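Local coordinates for protein PaxB (Photorhabdus luminescens, PDB 6EK4) that probably acts as the B component of a two-component alpha-helical pore-forming toxin of the YaxAB kind, joining a partner protein to perforate target membranes, at residues N18-S23 with H348-S353; W30-Q35 with H289-E294; Q44-R49 with S141-L146; Q157-E162 with E279-G284. All blocks are in the same frame, centred on the assembly; numbering follows the deposited sequence.

Contact 1: residues N18-S23 with H348-S353; sequences NVKTLS and HSMLLS
The capped first turn of helix 19-35 receives Met350 of the C-terminal tail, a case of an extended chain end closing on a helix start. The Met350 thioether does most of the work. Its CG stands anti to the backbone N (chi1 -167°), the chain runs on extended, and the bend at chi3 (-72°) brings CE over the opening turn, 3.5 Å from both Val19 O and Lys20 N. CE also meets the Val19 branch CG2 at 3.6 Å, the two side chains crossing at about a right angle, while SD faces Ser23 CB at 3.8 Å. The aliphatic part of Lys20 slides past Met350 in the opposite direction, CG against CG at 4.0 Å, and its extended chain carries CE alongside Leu351 O. Farther on, Leu352 CD2 approaches Ser23 CB at 4.3 Å. No hydrogen bond links the two segments, so the contact rests on packing. Just before the helix, Asn18 OD1 caps it through weak bonds from Lys20 N and Thr21 N. Ser23 OG bonds to Asp58 of helix 42-73, whose Arg62 touches Met350; Leu343 and Tyr347 of helix 326-348 flank Val19, and Thr297 and Leu305 of helix 247-321 lie against Thr21 and Leu22.

Contact 2: residues W30-Q35 with H289-E294; sequences WRLSHQ and HQIDKE
Leu32 and Ile291 meet where two antiparallel helices, 19-35 and 247-321, pack in the middle of the elongated helical bundle. The local axes approach to 9.7 Å at a crossing angle of -162°, and Leu32 and Ile291 form the nearest pair of CA atoms. Apolar packing makes the joint. Leu32 CB lies against Ile291 CG1 at 3.8 Å, and Ile291 CD1 reaches on to the backbone of Ser33, 3.9 Å from its N. With CG1 beside its own backbone N (chi1 -77°) and the chain continuing extended to CD1, Ile291 spans the gap between the helices. Leu32 CD1 crosses Gln290 obliquely, against its CB and CG, and comes within 4.3 Å of Glu294 CG. Thr47, on a third helix, 42-73, also packs on Ile291.

Polar groups lie at the margins of this buried patch, and no hydrogen bond joins the two segments. Glu294 OE2 takes a weak bond from Asn28 of helix 19-35. Within segment 30-35, the His34 ring is held beside Trp30: CE1 lies 3.3 Å above the centre of the indole, and ND1 donates to Trp30 O at 2.7 Å in a nearly straight bond (172°).

Contact 3: residues Q44-R49 with S141-L146; sequences QEKTLR and SNVVIL
Lys46 works twice in this helix-to-loop contact, packing its methylenes on the loop and pairing with a loop carbonyl through its ammonium group. The loop, 141-146, connects helix 101-141 to helix 149-193 and passes across helix 42-73.

The apolar contact sets the Val143 and Ile145 branches against the methylenes of Lys46 and Arg49. Val143 places CG1 against Lys46 CB at 3.7 Å, and the two side chains slide past each other in opposite directions; its other branch, CG2, faces Arg49 CB at 4.2 Å. Ile145 adds CG2 against Lys46 CB at 4.0 Å, and both Val143 and Ile145 also touch Ile50, one turn along the same helix.

Hydrogen bonding is confined to one pair across the segments. Lys46 is extended beyond CG, which carries NZ to Val144 O at 3.0 Å; the donor lies in the carbonyl plane, with a C=O...N angle of 154°. Arg49 leans instead to its own helix, where NH2 forms a salt bridge with Glu45 OE2 at 2.8 Å, approaching from above the carboxylate plane.

Two successive loop carbonyls, of Val143 and Val144, accept from Arg295 of helix 247-321 and from Lys46; such bonds probably help hold a segment without regular structure, while Val143 and Ile145 turn buried side chains to the helices.

Contact 4: residues Q157-E162 with E279-G284; sequences QERKAE and EQRIAG
Lys160 of helix 149-193 runs across Ile282 of helix 247-321 and on towards Glu279, one turn earlier on the same helix. Its CB starts 4.1 Å from Ile282 CD1. CG stands anti to the backbone N (chi1 -175°) and the rest is fully extended, so the methylenes cross the isoleucine at about a right angle, with CD 3.8 Å from the same CD1. CE then comes beside Glu279 CG at 4.0 Å. The tip NZ ends 4.8 Å from Glu279 OE2, too far for a salt bridge, although the opposite charges probably attract across the gap.

Gln157 CG also lies 4.0 Å from Ile282 CD1, roughly at right angles to the lysine as seen from that methyl. On another flank of the joint Arg159 and Arg281 bring their guanidinium groups close, the planes 27° apart. The modelled 3.0 Å from Arg159 NH1 to Arg281 NH2 joins two donors and is doubtful; Glu156 forms a long, weak ion pair with Arg281 NH2 that may partly offset the like charges, and Gln274 accepts a weak bond from Arg159 NH2.

Together with Leu153 and Glu156, Gln157 and Lys160 surround Ile282 at the i, i+3, i+4, i+7 spacing of a knobs-into-holes site, consistent with coiled-coil-like packing of two antiparallel helices whose local axes lie 10.2 Å apart.

In the fold
Contact 2 is the buried one of the four and lies nearest the chain's centre; contacts 1 and 3 are partly buried, and contact 4 is a surface joint. The chemistry follows that place: aliphatic groups in contact 2, an isoleucine framed by long polar and charged chains in contact 4, a thioether over a helix start in contact 1, and a lysine-carbonyl bond in contact 3. Contacts 1 and 2 share helix 19-35, while contacts 2 and 4 share helix 247-321. Contacts 2 and 3 touch directly, Ser33 CB packing against Thr47 O. Contact 1 closes a loop of chain holding the other three, its centre about 34 Å from that of contact 4.

Contact 1: residues N18-S23 with H348-S353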
loop_
_atom_site.group_PDB
_atom_site.type_symbol
_atom_site.label_atom_id
_atom_site.label_comp_id
_atom_site.label_asym_id
_atom_site.label_seq_id
_atom_site.Cartn_x
_atom_site.Cartn_y
_atom_site.Cartn_z
ATOM N N ASN A 18 -17.656 11.222 -4.419
ATOM C CA ASN A 18 -17.339 11.064 -3.005
ATOM C C ASN A 18 -15.966 11.677 -2.730
ATOM O O ASN A 18 -14.935 11.073 -3.029
ATOM C CB ASN A 18 -17.364 9.579 -2.617
ATOM C CG ASN A 18 -17.403 9.358 -1.113
ATOM O OD1 ASN A 18 -16.931 10.187 -0.335
ATOM N ND2 ASN A 18 -17.968 8.230 -0.697
ATOM N N VAL A 19 -15.960 12.885 -2.172
ATOM C CA VAL A 19 -14.710 13.595 -1.876
ATOM C C VAL A 19 -13.951 13.016 -0.676
ATOM O O VAL A 19 -12.760 13.286 -0.509
ATOM C CB VAL A 19 -14.936 15.113 -1.666
ATOM C CG1 VAL A 19 -15.376 15.765 -2.968
ATOM C CG2 VAL A 19 -15.943 15.385 -0.552
ATOM N N LYS A 20 -14.639 12.232 0.156
ATOM C CA LYS A 20 -13.990 11.514 1.258
ATOM C C LYS A 20 -13.088 10.412 0.708
ATOM O O LYS A 20 -11.947 10.263 1.143
ATOM C CB LYS A 20 -15.028 10.915 2.213
ATOM C CG LYS A 20 -14.443 10.421 3.529
ATOM C CD LYS A 20 -15.491 9.742 4.395
ATOM C CE LYS A 20 -14.922 9.359 5.750
ATOM N NZ LYS A 20 -15.799 8.406 6.484
ATOM N N THR A 21 -13.608 9.647 -0.248
ATOM C CA THR A 21 -12.824 8.625 -0.941
ATOM C C THR A 21 -11.625 9.246 -1.665
ATOM O O THR A 21 -10.555 8.636 -1.743
ATOM C CB THR A 21 -13.697 7.855 -1.954
ATOM O OG1 THR A 21 -14.801 7.250 -1.270
ATOM C CG2 THR A 21 -12.893 6.771 -2.664
ATOM N N LEU A 22 -11.813 10.459 -2.182
ATOM C CA LEU A 22 -10.747 11.204 -2.851
ATOM C C LEU A 22 -9.676 11.624 -1.844
ATOM O O LEU A 22 -8.493 11.356 -2.045
ATOM C CB LEU A 22 -11.321 12.441 -3.560
ATOM C CG LEU A 22 -10.506 13.072 -4.696
ATOM C CD1 LEU A 22 -11.339 14.131 -5.406
ATOM C CD2 LEU A 22 -9.191 13.670 -4.211
ATOM N N SER A 23 -10.104 12.275 -0.764
ATOM C CA SER A 23 -9.180 12.818 0.237
ATOM C C SER A 23 -8.500 11.739 1.082
ATOM O O SER A 23 -7.336 11.888 1.458
ATOM C CB SER A 23 -9.903 13.812 1.149
ATOM O OG SER A 23 -10.345 14.942 0.415
ATOM N N HIS A 348 -17.426 19.322 5.052
ATOM C CA HIS A 348 -17.752 19.807 6.393
ATOM C C HIS A 348 -17.769 18.684 7.435
ATOM O O HIS A 348 -17.258 18.857 8.542
ATOM C CB HIS A 348 -19.103 20.530 6.381
ATOM C CG HIS A 348 -19.584 20.937 7.739
ATOM N ND1 HIS A 348 -19.070 22.021 8.418
ATOM C CD2 HIS A 348 -20.534 20.405 8.545
ATOM C CE1 HIS A 348 -19.681 22.138 9.583
ATOM N NE2 HIS A 348 -20.574 21.171 9.684
ATOM N N SER A 349 -18.349 17.541 7.073
ATOM C CA SER A 349 -18.513 16.417 7.998
ATOM C C SER A 349 -17.526 15.276 7.729
ATOM O O SER A 349 -17.808 14.119 8.050
ATOM C CB SER A 349 -19.951 15.893 7.918
ATOM O OG SER A 349 -20.234 15.370 6.632
ATOM N N MET A 350 -16.367 15.601 7.160
ATOM C CA MET A 350 -15.386 14.585 6.785
ATOM C C MET A 350 -14.556 14.153 7.990
ATOM O O MET A 350 -13.996 14.993 8.697
ATOM C CB MET A 350 -14.461 15.110 5.683
ATOM C CG MET A 350 -13.625 14.026 5.023
ATOM S SD MET A 350 -12.712 14.598 3.578
ATOM C CE MET A 350 -14.039 14.813 2.397
ATOM N N LEU A 351 -14.489 12.839 8.211
ATOM C CA LEU A 351 -13.651 12.240 9.252
ATOM C C LEU A 351 -12.662 11.267 8.611
ATOM O O LEU A 351 -13.026 10.138 8.273
ATOM C CB LEU A 351 -14.513 11.499 10.283
ATOM C CG LEU A 351 -15.111 12.303 11.443
ATOM C CD1 LEU A 351 -15.975 13.456 10.953
ATOM C CD2 LEU A 351 -15.911 11.382 12.353
ATOM N N LEU A 352 -11.418 11.708 8.440
ATOM C CA LEU A 352 -10.374 10.878 7.833
ATOM C C LEU A 352 -9.686 9.996 8.876
ATOM O O LEU A 352 -9.905 10.151 10.078
ATOM C CB LEU A 352 -9.332 11.751 7.126
ATOM C CG LEU A 352 -9.841 12.645 5.992
ATOM C CD1 LEU A 352 -8.703 13.487 5.435
ATOM C CD2 LEU A 352 -10.489 11.821 4.888
ATOM N N SER A 353 -8.857 9.070 8.399
ATOM C CA SER A 353 -8.100 8.176 9.275
ATOM C C SER A 353 -6.914 7.554 8.539
ATOM O O SER A 353 -5.777 8.006 8.682
ATOM C CB SER A 353 -9.010 7.076 9.831
ATOM O OG SER A 353 -9.657 6.370 8.786
ATOM O OXT SER A 353 -7.060 6.592 7.782
#

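Contact 2: residues W30-Q35 with H289-E294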
loop_
_atom_site.group_PDB
_atom_site.type_symbol
_atom_site.label_atom_id
_atom_site.label_comp_id
_atom_site.label_asym_id
_atom_site.label_seq_id
_atom_site.Cartn_x
_atom_site.Cartn_y
_atom_site.Cartn_z
ATOM N N TRP A 30 0.211 9.573 1.138
ATOM C CA TRP A 30 1.198 10.239 1.990
ATOM C C TRP A 30 1.786 9.271 3.014
ATOM O O TRP A 30 3.004 9.177 3.163
ATOM C CB TRP A 30 0.567 11.431 2.715
ATOM C CG TRP A 30 1.532 12.174 3.592
ATOM C CD1 TRP A 30 1.773 11.957 4.920
ATOM C CD2 TRP A 30 2.390 13.249 3.198
ATOM N NE1 TRP A 30 2.729 12.833 5.376
ATOM C CE2 TRP A 30 3.123 13.637 4.340
ATOM C CE3 TRP A 30 2.612 13.922 1.991
ATOM C CZ2 TRP A 30 4.062 14.670 4.309
ATOM C CZ3 TRP A 30 3.544 14.949 1.962
ATOM C CH2 TRP A 30 4.257 15.313 3.114
ATOM N N ARG A 31 0.908 8.559 3.715
ATOM C CA ARG A 31 1.320 7.601 4.740
ATOM C C ARG A 31 2.190 6.489 4.152
ATOM O O ARG A 31 3.231 6.148 4.716
ATOM C CB ARG A 31 0.086 6.998 5.420
ATOM C CG ARG A 31 0.394 6.054 6.575
ATOM C CD ARG A 31 -0.872 5.615 7.299
ATOM N NE ARG A 31 -1.921 5.173 6.377
ATOM C CZ ARG A 31 -1.934 4.009 5.724
ATOM N NH1 ARG A 31 -0.946 3.127 5.867
ATOM N NH2 ARG A 31 -2.946 3.725 4.912
ATOM N N LEU A 32 1.756 5.936 3.023
ATOM C CA LEU A 32 2.478 4.846 2.365
ATOM C C LEU A 32 3.800 5.297 1.750
ATOM O O LEU A 32 4.781 4.561 1.793
ATOM C CB LEU A 32 1.603 4.196 1.288
ATOM C CG LEU A 32 0.425 3.369 1.811
ATOM C CD1 LEU A 32 -0.594 3.128 0.710
ATOM C CD2 LEU A 32 0.896 2.049 2.404
ATOM N N SER A 33 3.830 6.503 1.188
ATOM C CA SER A 33 5.036 7.015 0.530
ATOM C C SER A 33 6.183 7.310 1.499
ATOM O O SER A 33 7.327 7.447 1.067
ATOM C CB SER A 33 4.716 8.279 -0.273
ATOM O OG SER A 33 4.252 9.316 0.574
ATOM N N HIS A 34 5.881 7.412 2.792
ATOM C CA HIS A 34 6.893 7.716 3.808
ATOM C C HIS A 34 7.344 6.503 4.630
ATOM O O HIS A 34 8.460 6.497 5.152
ATOM C CB HIS A 34 6.389 8.828 4.732
ATOM C CG HIS A 34 6.350 10.174 4.078
ATOM N ND1 HIS A 34 5.271 10.615 3.345
ATOM C CD2 HIS A 34 7.268 11.168 4.032
ATOM C CE1 HIS A 34 5.521 11.826 2.882
ATOM N NE2 HIS A 34 6.726 12.185 3.284
ATOM N N GLN A 35 6.488 5.489 4.751
ATOM C CA GLN A 35 6.839 4.265 5.484
ATOM C C GLN A 35 7.429 3.188 4.569
ATOM O O GLN A 35 8.198 2.339 5.026
ATOM C CB GLN A 35 5.623 3.715 6.243
ATOM C CG GLN A 35 4.581 3.013 5.382
ATOM C CD GLN A 35 3.327 2.645 6.159
ATOM O OE1 GLN A 35 2.994 3.277 7.164
ATOM N NE2 GLN A 35 2.622 1.619 5.692
ATOM N N HIS A 289 2.668 -0.722 -4.954
ATOM C CA HIS A 289 1.476 -1.259 -5.621
ATOM C C HIS A 289 0.196 -0.660 -5.038
ATOM O O HIS A 289 -0.756 -0.385 -5.770
ATOM C CB HIS A 289 1.422 -2.788 -5.509
ATOM C CG HIS A 289 2.115 -3.503 -6.627
ATOM N ND1 HIS A 289 1.434 -4.035 -7.700
ATOM C CD2 HIS A 289 3.424 -3.776 -6.839
ATOM C CE1 HIS A 289 2.294 -4.605 -8.525
ATOM N NE2 HIS A 289 3.509 -4.462 -8.025
ATOM N N GLN A 290 0.182 -0.469 -3.720
ATOM C CA GLN A 290 -0.948 0.151 -3.034
ATOM C C GLN A 290 -1.072 1.632 -3.399
ATOM O O GLN A 290 -2.181 2.138 -3.550
ATOM C CB GLN A 290 -0.811 -0.012 -1.515
ATOM C CG GLN A 290 -2.016 0.459 -0.708
ATOM C CD GLN A 290 -3.306 -0.244 -1.087
ATOM O OE1 GLN A 290 -4.365 0.381 -1.167
ATOM N NE2 GLN A 290 -3.227 -1.550 -1.325
ATOM N N ILE A 291 0.062 2.317 -3.539
ATOM C CA ILE A 291 0.071 3.727 -3.952
ATOM C C ILE A 291 -0.571 3.908 -5.331
ATOM O O ILE A 291 -1.281 4.888 -5.559
ATOM C CB ILE A 291 1.502 4.323 -3.927
ATOM C CG1 ILE A 291 1.912 4.625 -2.482
ATOM C CG2 ILE A 291 1.593 5.600 -4.757
ATOM C CD1 ILE A 291 3.388 4.913 -2.298
ATOM N N ASP A 292 -0.328 2.964 -6.238
ATOM C CA ASP A 292 -0.949 3.000 -7.563
ATOM C C ASP A 292 -2.459 2.774 -7.480
ATOM O O ASP A 292 -3.223 3.387 -8.228
ATOM C CB ASP A 292 -0.326 1.957 -8.493
ATOM C CG ASP A 292 -0.735 2.155 -9.943
ATOM O OD1 ASP A 292 -0.329 3.172 -10.545
ATOM O OD2 ASP A 292 -1.464 1.297 -10.483
ATOM N N LYS A 293 -2.882 1.893 -6.575
ATOM C CA LYS A 293 -4.306 1.606 -6.382
ATOM C C LYS A 293 -5.033 2.750 -5.675
ATOM O O LYS A 293 -6.202 3.013 -5.961
ATOM C CB LYS A 293 -4.496 0.293 -5.617
ATOM C CG LYS A 293 -4.109 -0.937 -6.424
ATOM C CD LYS A 293 -4.216 -2.213 -5.605
ATOM C CE LYS A 293 -3.730 -3.417 -6.395
ATOM N NZ LYS A 293 -3.712 -4.662 -5.579
ATOM N N GLU A 294 -4.345 3.423 -4.754
ATOM C CA GLU A 294 -4.888 4.621 -4.110
ATOM C C GLU A 294 -4.948 5.787 -5.100
ATOM O O GLU A 294 -5.876 6.596 -5.058
ATOM C CB GLU A 294 -4.051 5.016 -2.889
ATOM C CG GLU A 294 -4.057 4.000 -1.751
ATOM C CD GLU A 294 -5.371 3.928 -0.992
ATOM O OE1 GLU A 294 -6.289 4.730 -1.269
ATOM O OE2 GLU A 294 -5.485 3.053 -0.106
#

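Contact 3: residues Q44-R49 with S141-L146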
loop_
_atom_site.group_PDB
_atom_site.type_symbol
_atom_site.label_atom_id
_atom_site.label_comp_id
_atom_site.label_asym_id
_atom_site.label_seq_id
_atom_site.Cartn_x
_atom_site.Cartn_y
_atom_site.Cartn_z
ATOM N N GLN A 44 11.387 5.631 -4.518
ATOM C CA GLN A 44 11.175 6.414 -3.300
ATOM C C GLN A 44 10.930 7.889 -3.620
ATOM O O GLN A 44 10.094 8.531 -2.990
ATOM C CB GLN A 44 12.376 6.280 -2.359
ATOM C CG GLN A 44 12.049 6.525 -0.896
ATOM C CD GLN A 44 13.239 6.278 0.009
ATOM O OE1 GLN A 44 13.276 5.295 0.751
ATOM N NE2 GLN A 44 14.231 7.163 -0.058
ATOM N N GLU A 45 11.660 8.416 -4.601
ATOM C CA GLU A 45 11.493 9.803 -5.030
ATOM C C GLU A 45 10.198 9.990 -5.819
ATOM O O GLU A 45 9.476 10.963 -5.606
ATOM C CB GLU A 45 12.685 10.250 -5.879
ATOM C CG GLU A 45 12.725 11.749 -6.136
ATOM C CD GLU A 45 13.803 12.156 -7.122
ATOM O OE1 GLU A 45 14.862 11.495 -7.171
ATOM O OE2 GLU A 45 13.593 13.151 -7.846
ATOM N N LYS A 46 9.913 9.062 -6.730
ATOM C CA LYS A 46 8.700 9.129 -7.549
ATOM C C LYS A 46 7.426 9.039 -6.708
ATOM O O LYS A 46 6.438 9.706 -7.009
ATOM C CB LYS A 46 8.697 8.031 -8.618
ATOM C CG LYS A 46 9.610 8.307 -9.803
ATOM C CD LYS A 46 9.337 7.334 -10.936
ATOM C CE LYS A 46 10.428 7.365 -11.993
ATOM N NZ LYS A 46 10.130 6.441 -13.123
ATOM N N THR A 47 7.448 8.213 -5.664
ATOM C CA THR A 47 6.303 8.093 -4.759
ATOM C C THR A 47 6.059 9.392 -3.991
ATOM O O THR A 47 4.913 9.751 -3.720
ATOM C CB THR A 47 6.479 6.938 -3.754
ATOM O OG1 THR A 47 7.776 7.014 -3.152
ATOM C CG2 THR A 47 6.321 5.594 -4.450
ATOM N N LEU A 48 7.138 10.093 -3.648
ATOM C CA LEU A 48 7.029 11.402 -3.003
ATOM C C LEU A 48 6.466 12.458 -3.960
ATOM O O LEU A 48 5.780 13.380 -3.524
ATOM C CB LEU A 48 8.384 11.857 -2.446
ATOM C CG LEU A 48 8.927 11.049 -1.261
ATOM C CD1 LEU A 48 10.378 11.417 -0.982
ATOM C CD2 LEU A 48 8.075 11.246 -0.015
ATOM N N ARG A 49 6.756 12.322 -5.255
ATOM C CA ARG A 49 6.164 13.199 -6.269
ATOM C C ARG A 49 4.658 12.981 -6.365
ATOM O O ARG A 49 3.896 13.939 -6.503
ATOM C CB ARG A 49 6.788 12.957 -7.646
ATOM C CG ARG A 49 8.237 13.391 -7.784
ATOM C CD ARG A 49 8.769 13.017 -9.158
ATOM N NE ARG A 49 10.225 13.111 -9.248
ATOM C CZ ARG A 49 10.953 12.628 -10.254
ATOM N NH1 ARG A 49 10.373 12.006 -11.277
ATOM N NH2 ARG A 49 12.274 12.762 -10.238
ATOM N N SER A 141 -0.838 11.393 -12.458
ATOM C CA SER A 141 -0.913 10.189 -13.291
ATOM C C SER A 141 0.337 9.941 -14.138
ATOM O O SER A 141 0.650 8.792 -14.450
ATOM C CB SER A 141 -2.142 10.251 -14.201
ATOM O OG SER A 141 -2.057 11.341 -15.099
ATOM N N ASN A 142 1.048 11.007 -14.507
ATOM C CA ASN A 142 2.222 10.889 -15.385
ATOM C C ASN A 142 3.482 10.333 -14.711
ATOM O O ASN A 142 4.455 10.014 -15.398
ATOM C CB ASN A 142 2.542 12.236 -16.052
ATOM C CG ASN A 142 1.582 12.579 -17.180
ATOM O OD1 ASN A 142 0.870 11.717 -17.699
ATOM N ND2 ASN A 142 1.566 13.849 -17.572
ATOM N N VAL A 143 3.472 10.217 -13.386
ATOM C CA VAL A 143 4.583 9.593 -12.668
ATOM C C VAL A 143 4.472 8.078 -12.824
ATOM O O VAL A 143 3.494 7.480 -12.378
ATOM C CB VAL A 143 4.587 9.961 -11.168
ATOM C CG1 VAL A 143 5.772 9.310 -10.463
ATOM C CG2 VAL A 143 4.621 11.473 -10.987
ATOM N N VAL A 144 5.470 7.466 -13.458
ATOM C CA VAL A 144 5.446 6.030 -13.743
ATOM C C VAL A 144 6.182 5.265 -12.645
ATOM O O VAL A 144 7.367 5.495 -12.416
ATOM C CB VAL A 144 6.095 5.714 -15.108
ATOM C CG1 VAL A 144 5.860 4.257 -15.488
ATOM C CG2 VAL A 144 5.547 6.641 -16.187
ATOM N N ILE A 145 5.475 4.352 -11.978
ATOM C CA ILE A 145 6.039 3.592 -10.852
ATOM C C ILE A 145 5.991 2.064 -11.005
ATOM O O ILE A 145 6.742 1.362 -10.327
ATOM C CB ILE A 145 5.359 3.974 -9.513
ATOM C CG1 ILE A 145 3.831 3.932 -9.635
ATOM C CG2 ILE A 145 5.812 5.357 -9.068
ATOM C CD1 ILE A 145 3.108 3.984 -8.307
ATOM N N LEU A 146 5.129 1.552 -11.886
ATOM C CA LEU A 146 4.923 0.102 -12.019
ATOM C C LEU A 146 5.743 -0.565 -13.131
ATOM O O LEU A 146 5.471 -1.711 -13.496
ATOM C CB LEU A 146 3.432 -0.204 -12.227
ATOM C CG LEU A 146 2.458 0.176 -11.107
ATOM C CD1 LEU A 146 1.063 -0.334 -11.443
ATOM C CD2 LEU A 146 2.917 -0.362 -9.758
#

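Contact 4: residues Q157-E162 with E279-G284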
loop_
_atom_site.group_PDB
_atom_site.type_symbol
_atom_site.label_atom_id
_atom_site.label_comp_id
_atom_site.label_asym_id
_atom_site.label_seq_id
_atom_site.Cartn_x
_atom_site.Cartn_y
_atom_site.Cartn_z
ATOM N N GLN A 157 10.441 -12.482 -3.968
ATOM C CA GLN A 157 9.688 -13.623 -3.442
ATOM C C GLN A 157 10.346 -14.960 -3.797
ATOM O O GLN A 157 10.198 -15.937 -3.062
ATOM C CB GLN A 157 8.239 -13.585 -3.934
ATOM C CG GLN A 157 7.413 -12.494 -3.266
ATOM C CD GLN A 157 6.000 -12.387 -3.807
ATOM O OE1 GLN A 157 5.067 -12.073 -3.067
ATOM N NE2 GLN A 157 5.833 -12.641 -5.103
ATOM N N GLU A 158 11.063 -14.996 -4.919
ATOM C CA GLU A 158 11.894 -16.152 -5.269
ATOM C C GLU A 158 13.110 -16.241 -4.345
ATOM O O GLU A 158 13.468 -17.328 -3.891
ATOM C CB GLU A 158 12.350 -16.090 -6.732
ATOM C CG GLU A 158 11.306 -16.575 -7.729
ATOM C CD GLU A 158 11.746 -16.412 -9.174
ATOM O OE1 GLU A 158 12.935 -16.658 -9.474
ATOM O OE2 GLU A 158 10.898 -16.047 -10.017
ATOM N N ARG A 159 13.741 -15.097 -4.075
ATOM C CA ARG A 159 14.874 -15.042 -3.149
ATOM C C ARG A 159 14.430 -15.360 -1.718
ATOM O O ARG A 159 15.171 -15.986 -0.961
ATOM C CB ARG A 159 15.566 -13.672 -3.197
ATOM C CG ARG A 159 16.955 -13.676 -2.571
ATOM C CD ARG A 159 17.516 -12.275 -2.371
ATOM N NE ARG A 159 18.643 -12.275 -1.435
ATOM C CZ ARG A 159 19.281 -11.187 -1.003
ATOM N NH1 ARG A 159 18.919 -9.976 -1.419
ATOM N NH2 ARG A 159 20.291 -11.308 -0.147
ATOM N N LYS A 160 13.223 -14.926 -1.356
ATOM C CA LYS A 160 12.635 -15.252 -0.055
ATOM C C LYS A 160 12.372 -16.752 0.077
ATOM O O LYS A 160 12.549 -17.321 1.154
ATOM C CB LYS A 160 11.323 -14.487 0.150
ATOM C CG LYS A 160 10.691 -14.673 1.524
ATOM C CD LYS A 160 9.270 -14.134 1.566
ATOM C CE LYS A 160 8.609 -14.425 2.903
ATOM N NZ LYS A 160 7.180 -14.003 2.926
ATOM N N ALA A 161 11.948 -17.380 -1.018
ATOM C CA ALA A 161 11.627 -18.807 -1.021
ATOM C C ALA A 161 12.858 -19.674 -0.758
ATOM O O ALA A 161 12.806 -20.592 0.062
ATOM C CB ALA A 161 10.978 -19.201 -2.340
ATOM N N GLU A 162 13.957 -19.377 -1.450
ATOM C CA GLU A 162 15.196 -20.153 -1.296
ATOM C C GLU A 162 15.946 -19.852 0.009
ATOM O O GLU A 162 16.664 -20.716 0.513
ATOM C CB GLU A 162 16.124 -19.995 -2.513
ATOM C CG GLU A 162 16.565 -18.576 -2.849
ATOM C CD GLU A 162 17.373 -18.503 -4.138
ATOM O OE1 GLU A 162 17.926 -19.539 -4.564
ATOM O OE2 GLU A 162 17.457 -17.404 -4.728
ATOM N N GLU A 279 12.037 -9.398 3.133
ATOM C CA GLU A 279 10.688 -9.162 3.660
ATOM C C GLU A 279 10.356 -7.673 3.766
ATOM O O GLU A 279 9.207 -7.278 3.561
ATOM C CB GLU A 279 10.494 -9.842 5.020
ATOM C CG GLU A 279 10.199 -11.334 4.924
ATOM C CD GLU A 279 9.687 -11.927 6.226
ATOM O OE1 GLU A 279 8.806 -11.310 6.867
ATOM O OE2 GLU A 279 10.155 -13.024 6.607
ATOM N N GLN A 280 11.355 -6.856 4.090
ATOM C CA GLN A 280 11.175 -5.406 4.126
ATOM C C GLN A 280 11.001 -4.841 2.717
ATOM O O GLN A 280 10.205 -3.924 2.507
ATOM C CB GLN A 280 12.355 -4.722 4.821
ATOM C CG GLN A 280 12.217 -3.210 4.902
ATOM C CD GLN A 280 13.078 -2.589 5.988
ATOM O OE1 GLN A 280 14.223 -2.991 6.195
ATOM N NE2 GLN A 280 12.529 -1.599 6.685
ATOM N N ARG A 281 11.746 -5.389 1.761
ATOM C CA ARG A 281 11.670 -4.935 0.370
ATOM C C ARG A 281 10.388 -5.396 -0.327
ATOM O O ARG A 281 9.837 -4.666 -1.151
ATOM C CB ARG A 281 12.904 -5.385 -0.420
ATOM C CG ARG A 281 14.167 -4.626 -0.040
ATOM C CD ARG A 281 15.282 -4.829 -1.053
ATOM N NE ARG A 281 15.727 -6.218 -1.108
ATOM C CZ ARG A 281 16.503 -6.808 -0.199
ATOM N NH1 ARG A 281 16.942 -6.143 0.868
ATOM N NH2 ARG A 281 16.845 -8.080 -0.359
ATOM N N ILE A 282 9.918 -6.596 0.004
ATOM C CA ILE A 282 8.625 -7.079 -0.492
ATOM C C ILE A 282 7.496 -6.208 0.069
ATOM O O ILE A 282 6.549 -5.871 -0.646
ATOM C CB ILE A 282 8.393 -8.566 -0.133
ATOM C CG1 ILE A 282 9.344 -9.461 -0.938
ATOM C CG2 ILE A 282 6.951 -8.982 -0.409
ATOM C CD1 ILE A 282 9.552 -10.837 -0.337
ATOM N N ALA A 283 7.609 -5.845 1.346
ATOM C CA ALA A 283 6.649 -4.946 1.990
ATOM C C ALA A 283 6.666 -3.563 1.338
ATOM O O ALA A 283 5.620 -2.932 1.183
ATOM C CB ALA A 283 6.945 -4.829 3.478
ATOM N N GLY A 284 7.857 -3.103 0.960
ATOM C CA GLY A 284 8.014 -1.835 0.256
ATOM C C GLY A 284 7.393 -1.854 -1.130
ATOM O O GLY A 284 6.712 -0.906 -1.521
#